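Local structure of transcription termination factor FttA (Pyrococcus horikoshii, 3AF6) at residues Phe235-Phe240 with Asn643-Ile648; Glu409-Glu414 with His586-Phe591; Val548-Gln551 with Gly557-Val560; Arg598-Tyr603 with Leu625-Ser630. The protein probably terminates transcription genome-wide as a zinc-dependent ribonuclease, cutting nascent RNA emerging from RNA polymerase and degrading it in the 5'-3' direction. All coordinates share one frame; numbering follows the deposited sequence.

Interaction 1 (Phe235-Phe240 with Asn643-Ile648); sequences FDAPEF and NNLDTI. With SO4 (sulfate ion), chain D.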
loop_
_atom_site.group_PDB
_atom_site.type_symbol
_atom_site.label_atom_id
_atom_site.label_comp_id
_atom_site.label_asym_id
_atom_site.label_seq_id
_atom_site.Cartn_x
_atom_site.Cartn_y
_atom_site.Cartn_z
ATOM N N PHE A 235 -11.458 -8.580 -17.804
ATOM C CA PHE A 235 -10.510 -9.488 -18.447
ATOM C C PHE A 235 -10.992 -9.669 -19.874
ATOM O O PHE A 235 -10.241 -10.114 -20.745
ATOM C CB PHE A 235 -10.521 -10.858 -17.765
ATOM C CG PHE A 235 -9.617 -10.957 -16.580
ATOM C CD1 PHE A 235 -8.261 -11.211 -16.746
ATOM C CD2 PHE A 235 -10.123 -10.839 -15.292
ATOM C CE1 PHE A 235 -7.422 -11.356 -15.640
ATOM C CE2 PHE A 235 -9.285 -10.982 -14.182
ATOM C CZ PHE A 235 -7.938 -11.242 -14.359
ATOM N N ASP A 236 -12.259 -9.326 -20.096
ATOM C CA ASP A 236 -12.856 -9.462 -21.411
ATOM C C ASP A 236 -12.619 -8.266 -22.335
ATOM O O ASP A 236 -13.364 -8.060 -23.287
ATOM C CB ASP A 236 -14.362 -9.769 -21.286
ATOM C CG ASP A 236 -15.141 -8.651 -20.619
ATOM O OD1 ASP A 236 -14.501 -7.766 -20.009
ATOM O OD2 ASP A 236 -16.396 -8.667 -20.688
ATOM N N ALA A 237 -11.594 -7.468 -22.057
ATOM C CA ALA A 237 -11.277 -6.339 -22.935
ATOM C C ALA A 237 -10.252 -6.854 -23.954
ATOM O O ALA A 237 -9.200 -7.363 -23.582
ATOM C CB ALA A 237 -10.700 -5.180 -22.135
ATOM N N PRO A 238 -10.555 -6.746 -25.255
ATOM C CA PRO A 238 -9.636 -7.219 -26.299
ATOM C C PRO A 238 -8.191 -6.781 -26.091
ATOM O O PRO A 238 -7.267 -7.588 -26.171
ATOM C CB PRO A 238 -10.221 -6.619 -27.574
ATOM C CG PRO A 238 -11.673 -6.499 -27.269
ATOM C CD PRO A 238 -11.695 -6.023 -25.846
ATOM N N GLU A 239 -8.008 -5.490 -25.829
ATOM C CA GLU A 239 -6.684 -4.921 -25.628
ATOM C C GLU A 239 -5.956 -5.527 -24.439
ATOM O O GLU A 239 -4.752 -5.769 -24.511
ATOM C CB GLU A 239 -6.788 -3.415 -25.440
ATOM C CG GLU A 239 -7.746 -3.022 -24.348
ATOM C CD GLU A 239 -9.130 -2.771 -24.868
ATOM O OE1 GLU A 239 -9.566 -1.609 -24.807
ATOM O OE2 GLU A 239 -9.782 -3.720 -25.343
ATOM N N PHE A 240 -6.683 -5.766 -23.348
ATOM C CA PHE A 240 -6.089 -6.352 -22.152
ATOM C C PHE A 240 -5.748 -7.826 -22.393
ATOM O O PHE A 240 -4.659 -8.273 -22.017
ATOM C CB PHE A 240 -7.027 -6.185 -20.948
ATOM C CG PHE A 240 -6.422 -6.613 -19.634
ATOM C CD1 PHE A 240 -5.080 -6.368 -19.351
ATOM C CD2 PHE A 240 -7.198 -7.248 -18.668
ATOM C CE1 PHE A 240 -4.522 -6.755 -18.120
ATOM C CE2 PHE A 240 -6.652 -7.636 -17.439
ATOM C CZ PHE A 240 -5.314 -7.391 -17.165
ATOM N N ASN A 643 -16.436 5.734 -18.583
ATOM C CA ASN A 643 -17.017 4.466 -18.145
ATOM C C ASN A 643 -15.939 3.406 -18.328
ATOM O O ASN A 643 -14.983 3.640 -19.062
ATOM C CB ASN A 643 -18.201 4.104 -19.027
ATOM C CG ASN A 643 -19.510 4.516 -18.432
ATOM O OD1 ASN A 643 -19.936 3.967 -17.411
ATOM N ND2 ASN A 643 -20.173 5.485 -19.063
ATOM N N ASN A 644 -16.061 2.256 -17.667
ATOM C CA ASN A 644 -15.057 1.216 -17.880
ATOM C C ASN A 644 -15.159 0.857 -19.365
ATOM O O ASN A 644 -16.243 0.928 -19.941
ATOM C CB ASN A 644 -15.335 -0.045 -17.041
ATOM C CG ASN A 644 -15.232 0.200 -15.536
ATOM O OD1 ASN A 644 -14.360 0.930 -15.067
ATOM N ND2 ASN A 644 -16.114 -0.433 -14.776
ATOM N N LEU A 645 -14.034 0.491 -19.976
ATOM C CA LEU A 645 -13.980 0.105 -21.385
ATOM C C LEU A 645 -13.981 1.301 -22.320
ATOM O O LEU A 645 -14.010 1.143 -23.549
ATOM C CB LEU A 645 -15.112 -0.871 -21.749
ATOM C CG LEU A 645 -15.100 -2.118 -20.853
ATOM C CD1 LEU A 645 -16.254 -3.039 -21.194
ATOM C CD2 LEU A 645 -13.769 -2.834 -21.001
ATOM N N ASP A 646 -13.969 2.497 -21.737
ATOM C CA ASP A 646 -13.846 3.721 -22.525
ATOM C C ASP A 646 -12.323 3.830 -22.641
ATOM O O ASP A 646 -11.602 3.419 -21.719
ATOM C CB ASP A 646 -14.329 4.937 -21.740
ATOM C CG ASP A 646 -15.711 5.405 -22.139
ATOM O OD1 ASP A 646 -16.317 6.132 -21.329
ATOM O OD2 ASP A 646 -16.192 5.080 -23.244
ATOM N N THR A 647 -11.819 4.334 -23.760
ATOM C CA THR A 647 -10.378 4.530 -23.896
ATOM C C THR A 647 -10.171 5.973 -24.329
ATOM O O THR A 647 -10.752 6.418 -25.313
ATOM C CB THR A 647 -9.726 3.609 -24.950
ATOM O OG1 THR A 647 -9.876 2.243 -24.556
ATOM C CG2 THR A 647 -8.229 3.924 -25.074
ATOM N N ILE A 648 -9.357 6.704 -23.577
ATOM C CA ILE A 648 -9.082 8.095 -23.893
ATOM C C ILE A 648 -7.674 8.287 -24.414
ATOM O O ILE A 648 -6.705 8.074 -23.701
ATOM C CB ILE A 648 -9.275 9.001 -22.664
ATOM C CG1 ILE A 648 -10.719 8.893 -22.164
ATOM C CG2 ILE A 648 -8.947 10.447 -23.033
ATOM C CD1 ILE A 648 -10.994 9.689 -20.939
HETATM S S SO4 D . -18.549 -2.275 -16.367
HETATM O O1 SO4 D . -19.244 -3.451 -16.929
HETATM O O2 SO4 D . -17.350 -2.716 -15.653
HETATM O O3 SO4 D . -18.173 -1.366 -17.451
HETATM O O4 SO4 D . -19.443 -1.571 -15.432
#

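Interaction 2 (Glu409-Glu414 with His586-Phe591); sequences EKRLIE and HTIDGF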
loop_
_atom_site.group_PDB
_atom_site.type_symbol
_atom_site.label_atom_id
_atom_site.label_comp_id
_atom_site.label_asym_id
_atom_site.label_seq_id
_atom_site.Cartn_x
_atom_site.Cartn_y
_atom_site.Cartn_z
ATOM N N GLU A 409 -14.853 13.420 16.252
ATOM C CA GLU A 409 -14.122 12.916 17.408
ATOM C C GLU A 409 -15.006 13.043 18.638
ATOM O O GLU A 409 -15.149 12.103 19.422
ATOM C CB GLU A 409 -12.851 13.735 17.608
ATOM C CG GLU A 409 -11.927 13.190 18.667
ATOM C CD GLU A 409 -10.698 14.058 18.865
ATOM O OE1 GLU A 409 -10.787 15.055 19.626
ATOM O OE2 GLU A 409 -9.646 13.746 18.252
ATOM N N LYS A 410 -15.611 14.212 18.794
ATOM C CA LYS A 410 -16.471 14.453 19.932
ATOM C C LYS A 410 -17.718 13.584 19.921
ATOM O O LYS A 410 -18.208 13.183 20.976
ATOM C CB LYS A 410 -16.859 15.932 20.002
ATOM C CG LYS A 410 -15.674 16.864 20.261
ATOM C CD LYS A 410 -16.145 18.244 20.668
ATOM C CE LYS A 410 -14.985 19.214 20.841
ATOM N NZ LYS A 410 -15.473 20.522 21.365
ATOM N N ARG A 411 -18.225 13.287 18.730
ATOM C CA ARG A 411 -19.422 12.463 18.599
ATOM C C ARG A 411 -19.079 11.011 18.944
ATOM O O ARG A 411 -19.873 10.301 19.543
ATOM C CB ARG A 411 -19.962 12.554 17.171
ATOM C CG ARG A 411 -21.421 12.157 17.031
ATOM C CD ARG A 411 -22.352 13.369 17.036
ATOM N NE ARG A 411 -22.255 14.136 15.795
ATOM C CZ ARG A 411 -23.023 15.181 15.493
ATOM N NH1 ARG A 411 -23.957 15.601 16.339
ATOM N NH2 ARG A 411 -22.858 15.810 14.335
ATOM N N LEU A 412 -17.881 10.585 18.566
ATOM C CA LEU A 412 -17.433 9.229 18.843
ATOM C C LEU A 412 -17.339 8.972 20.349
ATOM O O LEU A 412 -17.734 7.912 20.833
ATOM C CB LEU A 412 -16.068 8.982 18.194
ATOM C CG LEU A 412 -15.414 7.639 18.536
ATOM C CD1 LEU A 412 -16.258 6.513 17.971
ATOM C CD2 LEU A 412 -14.007 7.576 17.979
ATOM N N ILE A 413 -16.798 9.940 21.082
ATOM C CA ILE A 413 -16.658 9.825 22.531
ATOM C C ILE A 413 -18.029 9.889 23.175
ATOM O O ILE A 413 -18.290 9.239 24.186
ATOM C CB ILE A 413 -15.809 10.969 23.102
ATOM C CG1 ILE A 413 -14.363 10.812 22.648
ATOM C CG2 ILE A 413 -15.896 10.977 24.602
ATOM C CD1 ILE A 413 -13.773 9.454 22.987
ATOM N N GLU A 414 -18.896 10.687 22.565
ATOM C CA GLU A 414 -20.252 10.879 23.037
ATOM C C GLU A 414 -21.011 9.562 22.995
ATOM O O GLU A 414 -21.448 9.059 24.031
ATOM C CB GLU A 414 -20.934 11.927 22.164
ATOM C CG GLU A 414 -22.375 12.215 22.493
ATOM C CD GLU A 414 -22.916 13.372 21.668
ATOM O OE1 GLU A 414 -24.130 13.658 21.758
ATOM O OE2 GLU A 414 -22.120 14.001 20.931
ATOM N N HIS A 586 -24.980 4.227 14.196
ATOM C CA HIS A 586 -24.416 5.570 14.052
ATOM C C HIS A 586 -23.402 5.638 12.917
ATOM O O HIS A 586 -22.670 4.676 12.667
ATOM C CB HIS A 586 -23.707 5.997 15.340
ATOM C CG HIS A 586 -24.601 6.068 16.533
ATOM N ND1 HIS A 586 -25.599 7.011 16.661
ATOM C CD2 HIS A 586 -24.659 5.304 17.649
ATOM C CE1 HIS A 586 -26.234 6.824 17.804
ATOM N NE2 HIS A 586 -25.683 5.794 18.422
ATOM N N THR A 587 -23.348 6.781 12.240
ATOM C CA THR A 587 -22.394 6.968 11.157
ATOM C C THR A 587 -21.559 8.218 11.421
ATOM O O THR A 587 -22.087 9.326 11.474
ATOM C CB THR A 587 -23.094 7.120 9.781
ATOM O OG1 THR A 587 -23.745 5.894 9.430
ATOM C CG2 THR A 587 -22.079 7.457 8.701
ATOM N N ILE A 588 -20.257 8.032 11.602
ATOM C CA ILE A 588 -19.348 9.143 11.841
ATOM C C ILE A 588 -18.340 9.100 10.704
ATOM O O ILE A 588 -17.428 8.284 10.726
ATOM C CB ILE A 588 -18.580 8.984 13.177
ATOM C CG1 ILE A 588 -19.550 8.725 14.334
ATOM C CG2 ILE A 588 -17.768 10.239 13.454
ATOM C CD1 ILE A 588 -20.467 9.872 14.639
ATOM N N ASP A 589 -18.498 9.971 9.714
ATOM C CA ASP A 589 -17.589 9.975 8.572
ATOM C C ASP A 589 -16.411 10.931 8.710
ATOM O O ASP A 589 -15.608 11.074 7.784
ATOM C CB ASP A 589 -18.352 10.318 7.294
ATOM C CG ASP A 589 -18.930 11.714 7.324
ATOM O OD1 ASP A 589 -18.372 12.572 8.041
ATOM O OD2 ASP A 589 -19.931 11.955 6.619
ATOM N N GLY A 590 -16.308 11.584 9.862
ATOM C CA GLY A 590 -15.221 12.523 10.077
ATOM C C GLY A 590 -13.823 11.941 10.229
ATOM O O GLY A 590 -12.865 12.687 10.414
ATOM N N PHE A 591 -13.687 10.623 10.168
ATOM C CA PHE A 591 -12.361 10.014 10.290
ATOM C C PHE A 591 -11.945 9.467 8.933
ATOM O O PHE A 591 -10.885 8.845 8.793
ATOM C CB PHE A 591 -12.387 8.865 11.296
ATOM C CG PHE A 591 -12.919 9.252 12.627
ATOM C CD1 PHE A 591 -12.211 10.128 13.442
ATOM C CD2 PHE A 591 -14.145 8.757 13.065
ATOM C CE1 PHE A 591 -12.714 10.511 14.678
ATOM C CE2 PHE A 591 -14.661 9.133 14.301
ATOM C CZ PHE A 591 -13.941 10.014 15.110
#

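Interaction 3 (Val548-Gln551 with Gly557-Val560); sequences VSYQ and GRQV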
loop_
_atom_site.group_PDB
_atom_site.type_symbol
_atom_site.label_atom_id
_atom_site.label_comp_id
_atom_site.label_asym_id
_atom_site.label_seq_id
_atom_site.Cartn_x
_atom_site.Cartn_y
_atom_site.Cartn_z
ATOM N N VAL A 548 -17.416 4.173 10.363
ATOM C CA VAL A 548 -16.432 5.239 10.240
ATOM C C VAL A 548 -15.739 5.160 8.891
ATOM O O VAL A 548 -14.633 5.668 8.706
ATOM C CB VAL A 548 -15.366 5.139 11.348
ATOM C CG1 VAL A 548 -16.020 5.246 12.715
ATOM C CG2 VAL A 548 -14.608 3.827 11.213
ATOM N N SER A 549 -16.396 4.500 7.948
ATOM C CA SER A 549 -15.850 4.365 6.613
ATOM C C SER A 549 -16.971 4.262 5.597
ATOM O O SER A 549 -18.122 3.970 5.938
ATOM C CB SER A 549 -14.948 3.133 6.520
ATOM O OG SER A 549 -15.674 1.947 6.772
ATOM N N TYR A 550 -16.615 4.523 4.346
ATOM C CA TYR A 550 -17.546 4.458 3.237
ATOM C C TYR A 550 -18.105 3.049 3.148
ATOM O O TYR A 550 -17.343 2.082 3.111
ATOM C CB TYR A 550 -16.818 4.783 1.929
ATOM C CG TYR A 550 -17.717 4.833 0.714
ATOM C CD1 TYR A 550 -18.686 5.829 0.588
ATOM C CD2 TYR A 550 -17.586 3.901 -0.319
ATOM C CE1 TYR A 550 -19.499 5.904 -0.537
ATOM C CE2 TYR A 550 -18.403 3.968 -1.455
ATOM C CZ TYR A 550 -19.355 4.975 -1.556
ATOM O OH TYR A 550 -20.159 5.076 -2.671
ATOM N N GLN A 551 -19.428 2.934 3.130
ATOM C CA GLN A 551 -20.061 1.629 2.996
ATOM C C GLN A 551 -20.459 1.508 1.520
ATOM O O GLN A 551 -21.310 2.253 1.030
ATOM C CB GLN A 551 -21.294 1.526 3.900
ATOM C CG GLN A 551 -21.019 1.681 5.401
ATOM C CD GLN A 551 -19.973 0.703 5.927
ATOM O OE1 GLN A 551 -18.828 1.086 6.194
ATOM N NE2 GLN A 551 -20.359 -0.563 6.072
ATOM N N GLY A 557 -22.923 -3.811 5.285
ATOM C CA GLY A 557 -22.712 -2.560 5.989
ATOM C C GLY A 557 -23.641 -1.442 5.565
ATOM O O GLY A 557 -24.309 -0.839 6.409
ATOM N N ARG A 558 -23.690 -1.142 4.268
ATOM C CA ARG A 558 -24.572 -0.080 3.798
ATOM C C ARG A 558 -26.010 -0.441 4.141
ATOM O O ARG A 558 -26.817 0.417 4.497
ATOM C CB ARG A 558 -24.442 0.124 2.285
ATOM C CG ARG A 558 -25.607 0.910 1.688
ATOM C CD ARG A 558 -25.399 1.265 0.226
ATOM N NE ARG A 558 -24.326 2.239 0.048
ATOM C CZ ARG A 558 -24.199 3.031 -1.015
ATOM N NH1 ARG A 558 -25.084 2.962 -2.003
ATOM N NH2 ARG A 558 -23.195 3.897 -1.083
ATOM N N GLN A 559 -26.314 -1.728 4.037
ATOM C CA GLN A 559 -27.639 -2.240 4.325
ATOM C C GLN A 559 -28.033 -1.882 5.757
ATOM O O GLN A 559 -29.109 -1.333 5.993
ATOM C CB GLN A 559 -27.640 -3.752 4.114
ATOM C CG GLN A 559 -29.012 -4.381 4.044
ATOM C CD GLN A 559 -28.981 -5.731 3.349
ATOM O OE1 GLN A 559 -28.275 -6.646 3.773
ATOM N NE2 GLN A 559 -29.746 -5.858 2.271
ATOM N N VAL A 560 -27.153 -2.187 6.707
ATOM C CA VAL A 560 -27.397 -1.881 8.114
ATOM C C VAL A 560 -27.417 -0.366 8.329
ATOM O O VAL A 560 -28.296 0.178 9.006
ATOM C CB VAL A 560 -26.292 -2.466 9.009
ATOM C CG1 VAL A 560 -26.509 -2.036 10.451
ATOM C CG2 VAL A 560 -26.268 -3.974 8.883
#

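Interaction 4 (Arg598-Tyr603 with Leu625-Ser630); sequences RELMNY and LDLATS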
loop_
_atom_site.group_PDB
_atom_site.type_symbol
_atom_site.label_atom_id
_atom_site.label_comp_id
_atom_site.label_asym_id
_atom_site.label_seq_id
_atom_site.Cartn_x
_atom_site.Cartn_y
_atom_site.Cartn_z
ATOM N N ARG A 598 -15.323 19.279 -0.719
ATOM C CA ARG A 598 -14.513 20.483 -0.595
ATOM C C ARG A 598 -13.018 20.192 -0.815
ATOM O O ARG A 598 -12.335 20.930 -1.519
ATOM C CB ARG A 598 -14.739 21.097 0.791
ATOM C CG ARG A 598 -14.047 22.425 1.056
ATOM C CD ARG A 598 -14.290 22.832 2.511
ATOM N NE ARG A 598 -13.746 24.146 2.878
ATOM C CZ ARG A 598 -12.460 24.498 2.791
ATOM N NH1 ARG A 598 -11.548 23.639 2.336
ATOM N NH2 ARG A 598 -12.081 25.712 3.189
ATOM N N GLU A 599 -12.517 19.116 -0.215
ATOM C CA GLU A 599 -11.112 18.762 -0.358
ATOM C C GLU A 599 -10.748 18.441 -1.795
ATOM O O GLU A 599 -9.677 18.827 -2.269
ATOM C CB GLU A 599 -10.757 17.547 0.506
ATOM C CG GLU A 599 -10.901 17.743 1.981
ATOM C CD GLU A 599 -10.430 16.529 2.752
ATOM O OE1 GLU A 599 -9.240 16.148 2.603
ATOM O OE2 GLU A 599 -11.247 15.956 3.507
ATOM N N LEU A 600 -11.624 17.710 -2.482
ATOM C CA LEU A 600 -11.347 17.347 -3.862
ATOM C C LEU A 600 -11.261 18.608 -4.716
ATOM O O LEU A 600 -10.314 18.782 -5.476
ATOM C CB LEU A 600 -12.424 16.397 -4.405
ATOM C CG LEU A 600 -12.565 14.998 -3.770
ATOM C CD1 LEU A 600 -13.842 14.358 -4.289
ATOM C CD2 LEU A 600 -11.358 14.110 -4.073
ATOM N N MET A 601 -12.236 19.498 -4.583
ATOM C CA MET A 601 -12.213 20.719 -5.369
ATOM C C MET A 601 -10.955 21.496 -5.027
ATOM O O MET A 601 -10.251 21.989 -5.916
ATOM C CB MET A 601 -13.450 21.573 -5.087
ATOM C CG MET A 601 -14.769 20.997 -5.617
ATOM S SD MET A 601 -14.929 20.891 -7.444
ATOM C CE MET A 601 -15.319 22.586 -7.880
ATOM N N ASN A 602 -10.656 21.582 -3.738
ATOM C CA ASN A 602 -9.481 22.318 -3.291
ATOM C C ASN A 602 -8.184 21.702 -3.802
ATOM O O ASN A 602 -7.189 22.399 -3.975
ATOM C CB ASN A 602 -9.458 22.400 -1.763
ATOM C CG ASN A 602 -8.250 23.150 -1.241
ATOM O OD1 ASN A 602 -7.555 22.676 -0.345
ATOM N ND2 ASN A 602 -7.992 24.325 -1.797
ATOM N N TYR A 603 -8.186 20.397 -4.045
ATOM C CA TYR A 603 -6.983 19.744 -4.553
ATOM C C TYR A 603 -6.744 20.202 -5.984
ATOM O O TYR A 603 -5.599 20.340 -6.424
ATOM C CB TYR A 603 -7.122 18.214 -4.540
ATOM C CG TYR A 603 -5.852 17.509 -4.972
ATOM C CD1 TYR A 603 -4.762 17.398 -4.101
ATOM C CD2 TYR A 603 -5.695 17.059 -6.282
ATOM C CE1 TYR A 603 -3.540 16.863 -4.529
ATOM C CE2 TYR A 603 -4.487 16.530 -6.720
ATOM C CZ TYR A 603 -3.415 16.436 -5.838
ATOM O OH TYR A 603 -2.216 15.922 -6.271
ATOM N N LEU A 625 -19.589 12.132 -12.320
ATOM C CA LEU A 625 -20.182 13.084 -13.245
ATOM C C LEU A 625 -20.196 14.469 -12.609
ATOM O O LEU A 625 -19.693 15.445 -13.183
ATOM C CB LEU A 625 -21.612 12.655 -13.569
ATOM C CG LEU A 625 -22.105 12.989 -14.974
ATOM C CD1 LEU A 625 -22.147 14.488 -15.188
ATOM C CD2 LEU A 625 -21.159 12.335 -15.979
ATOM N N ASP A 626 -20.768 14.525 -11.408
ATOM C CA ASP A 626 -20.902 15.750 -10.625
ATOM C C ASP A 626 -19.558 16.472 -10.447
ATOM O O ASP A 626 -19.421 17.652 -10.787
ATOM C CB ASP A 626 -21.495 15.402 -9.256
ATOM C CG ASP A 626 -22.019 16.618 -8.515
ATOM O OD1 ASP A 626 -21.373 17.687 -8.594
ATOM O OD2 ASP A 626 -23.071 16.502 -7.842
ATOM N N LEU A 627 -18.565 15.757 -9.915
ATOM C CA LEU A 627 -17.253 16.338 -9.699
ATOM C C LEU A 627 -16.666 16.879 -11.002
ATOM O O LEU A 627 -16.181 18.009 -11.053
ATOM C CB LEU A 627 -16.328 15.290 -9.088
ATOM C CG LEU A 627 -14.859 15.673 -8.881
ATOM C CD1 LEU A 627 -14.739 16.926 -7.995
ATOM C CD2 LEU A 627 -14.144 14.501 -8.255
ATOM N N ALA A 628 -16.718 16.066 -12.054
ATOM C CA ALA A 628 -16.196 16.439 -13.369
ATOM C C ALA A 628 -16.869 17.704 -13.890
ATOM O O ALA A 628 -16.198 18.649 -14.314
ATOM C CB ALA A 628 -16.410 15.287 -14.357
ATOM N N THR A 629 -18.197 17.707 -13.866
ATOM C CA THR A 629 -18.970 18.854 -14.318
ATOM C C THR A 629 -18.622 20.062 -13.463
ATOM O O THR A 629 -18.406 21.161 -13.984
ATOM C CB THR A 629 -20.486 18.589 -14.195
ATOM O OG1 THR A 629 -20.881 17.601 -15.157
ATOM C CG2 THR A 629 -21.273 19.870 -14.417
ATOM N N SER A 630 -18.560 19.850 -12.151
ATOM C CA SER A 630 -18.243 20.915 -11.208
ATOM C C SER A 630 -16.865 21.529 -11.427
ATOM O O SER A 630 -16.721 22.747 -11.415
ATOM C CB SER A 630 -18.322 20.394 -9.785
ATOM O OG SER A 630 -19.537 19.718 -9.575
#

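Interaction 1 (Phe235-Phe240 with Asn643-Ile648)
The carboxylate of Glu239 faces Thr647 with one oxygen leading, OE1 lying 3.9 Å from Thr647 OG1, while OE2 is turned back and stays 6.0 Å from that same Thr647 OG1. The two side chains slide past each other in opposite directions. Glu239 reaches this place because its CG sits between the backbone N and carbonyl carbon (chi1 54°) and the chain then bends, bringing the acid toward Thr647. Nearby, Ala237, the N-cap residue, presents its CB to Leu645 CD2 at 4.0 Å; a methyl is enough to meet the leucine branch at ordinary packing distance.

Leu645 stands third in a type II turn from Asn643 to Asp646, with the positive phi that this position demands. The flat end of Asp646 ties the turn together: Asn643 N binds Asp646 OD1 at 2.8 Å, almost straight at 174°, from the anti side and tilted out of the carboxylate plane. The amide of Asn644 is gripped at both ends, OD1 by Phe197 N and ND2 by Glu199, and Asn644 ND2 also gives a 2.7 Å bond to O2 of a sulfate ion, probably from the crystallisation liquor.

No hydrogen bond crosses between the segments. One methyl pair and a long polar approach meet here, while the stronger polar bonds of Thr647 (to Thr192) and Asn644 go elsewhere, which implies a light contact.

Interaction 2 (Glu409-Glu414 with His586-Phe591)
Phe591 carries its ring beside the backbone N (chi1 -54°), and Leu412 sends CG anti to its own N (chi1 174°); these turns bring the ring tip and a leucine branch together. Phe591 CZ lies 3.8 Å from Leu412 CD2, the two side chains crossing at a slant. The same CZ of Phe591 approaches the helix backbone at Glu409 N, 3.7 Å away, in an oblique position, so the ring is lodged along one turn of the helix. Its flat, apolar shape suits a buried place between helix 405-420 and Val442 of helix 435-447.

At the residue before Leu412 on the helix, Arg411, the aliphatic part receives Ile588 CD1, with Arg411 CG 3.4 Å away. Arg411 serves two ends here: its methylenes shield the buried isoleucine, while its bent chain carries the guanidinium to a salt bridge with Glu407 on the same helix. Glu409 likewise gives only its inner part to Phe591 and bridges Arg374 with its carboxylate.

Strand 584-587 is an outermost strand of the six-stranded parallel sheet. Helix 405-420 packing over that edge, with Leu412 and Ile588 both on Ile546 of the adjacent strand, is the layered alpha/beta arrangement of the beta-CASP domain.

Interaction 3 (Val548-Gln551 with Gly557-Val560)
This is a local arginine-to-carbonyl contact, closing the loop that joins strand 544-547 to helix 556-561 in the beta-CASP region. Arg558 is extended to CG and CD and bends at chi3 (-68°), which turns its guanidinium back onto Gln551 O. Arg558 NE donates to Gln551 O at 3.2 Å, from above the carbonyl plane and with an N-H...O angle of 139°; Arg558 NH2 adds a weak bond to the same Gln551 O at 3.3 Å. Arginine suits the place because its several N-H groups can serve more than one acceptor: NH2 also forms a salt bridge with Glu620, and NH1 one with Glu553.

Tyr550 lies alongside, pointing the same way, its ring plane 80° from the guanidinium. Its hydroxyl is hydrogen-bonded to OE1 of Glu620, the oxygen that also receives Arg558 NH2. Next to them Gln551 CB packs against Arg558 CB at 3.8 Å and lies 3.6 Å from Arg558 N.

Tyr550 also sits about 3 Å from a sulfate, probably from the crystallisation liquor, though such ions often mark pockets, and its side chain is about 8 Å from a zinc ion. A strand-loop-helix unit bordering the dinuclear zinc site fits the nuclease cleft between beta-CASP and metallo-beta-lactamase domains.

Interaction 4 (Arg598-Tyr603 with Leu625-Ser630)
Leu600 and Leu627 meet at about a right angle, branch against branch, with Leu600 CD1 4.0 Å from Leu627 CD2. Leu627 uses its other methyl for a second neighbour: Leu627 CD1 lies 4.0 Å from Met601 SD, and here the two side chains run past each other in opposite directions. The forked leucine is thus held between two consecutive residues of the facing helix. Its CG stands anti to the backbone N (chi1 175°), which swings the fork out of the flank of its own helix and across to the partner.

Met601 is the long, flexible piece. Bent at both chi2 and chi3, it curls along segment 625-630 of helix 621-635 and does not butt against it, so Met601 SD passes Ser630 CB at 4.2 Å and its terminal methyl, Met601 CE, comes to rest 3.8 Å from Ser630 O. An unbranched thioether is well suited to such a path, and the small Ser630 lets the methyl come close to the helix backbone. All four residues are buried, and no hydrogen bond joins the segments; the contact is mainly apolar packing, with the methionine methyl also against a backbone carbonyl.

The axes of the two short helical pieces approach to 11.2 Å and cross at -39°, running in broadly the same direction. Both helices lie against the mixed sheet that includes strands 388-392, 613-617 and 638-640: Leu600 touches Met391 of strand 388-392, and Leu627 touches Thr616 of strand 613-617. Helix 621-635 forms the beta-alpha-beta crossover from strand 613-617 to the parallel edge strand 638-640, with helix 597-606 packed beside it.

Interactions 2 and 3 form one continuous patch of the beta-CASP region: their centres are 14 Å apart, and Val548 CG1 of segment 548-551 packs on Phe591 CD2 at 4.0 Å. Interaction 3 is nearer the metals, with the side chain of Tyr550 about 8 Å from a zinc ion, against about 13 Å for Phe591 and about 12 Å for Leu600 of interaction 4. Interaction 4 flanks the site from the metallo-beta-lactamase side, Leu627 lying about 9 Å from His618, side chain to side chain. Interaction 1, away from the annotated sites, joins distant parts of the chain; along the chain the other three contacts are nested between its two segments, and its centre is 25 Å from that of interaction 4.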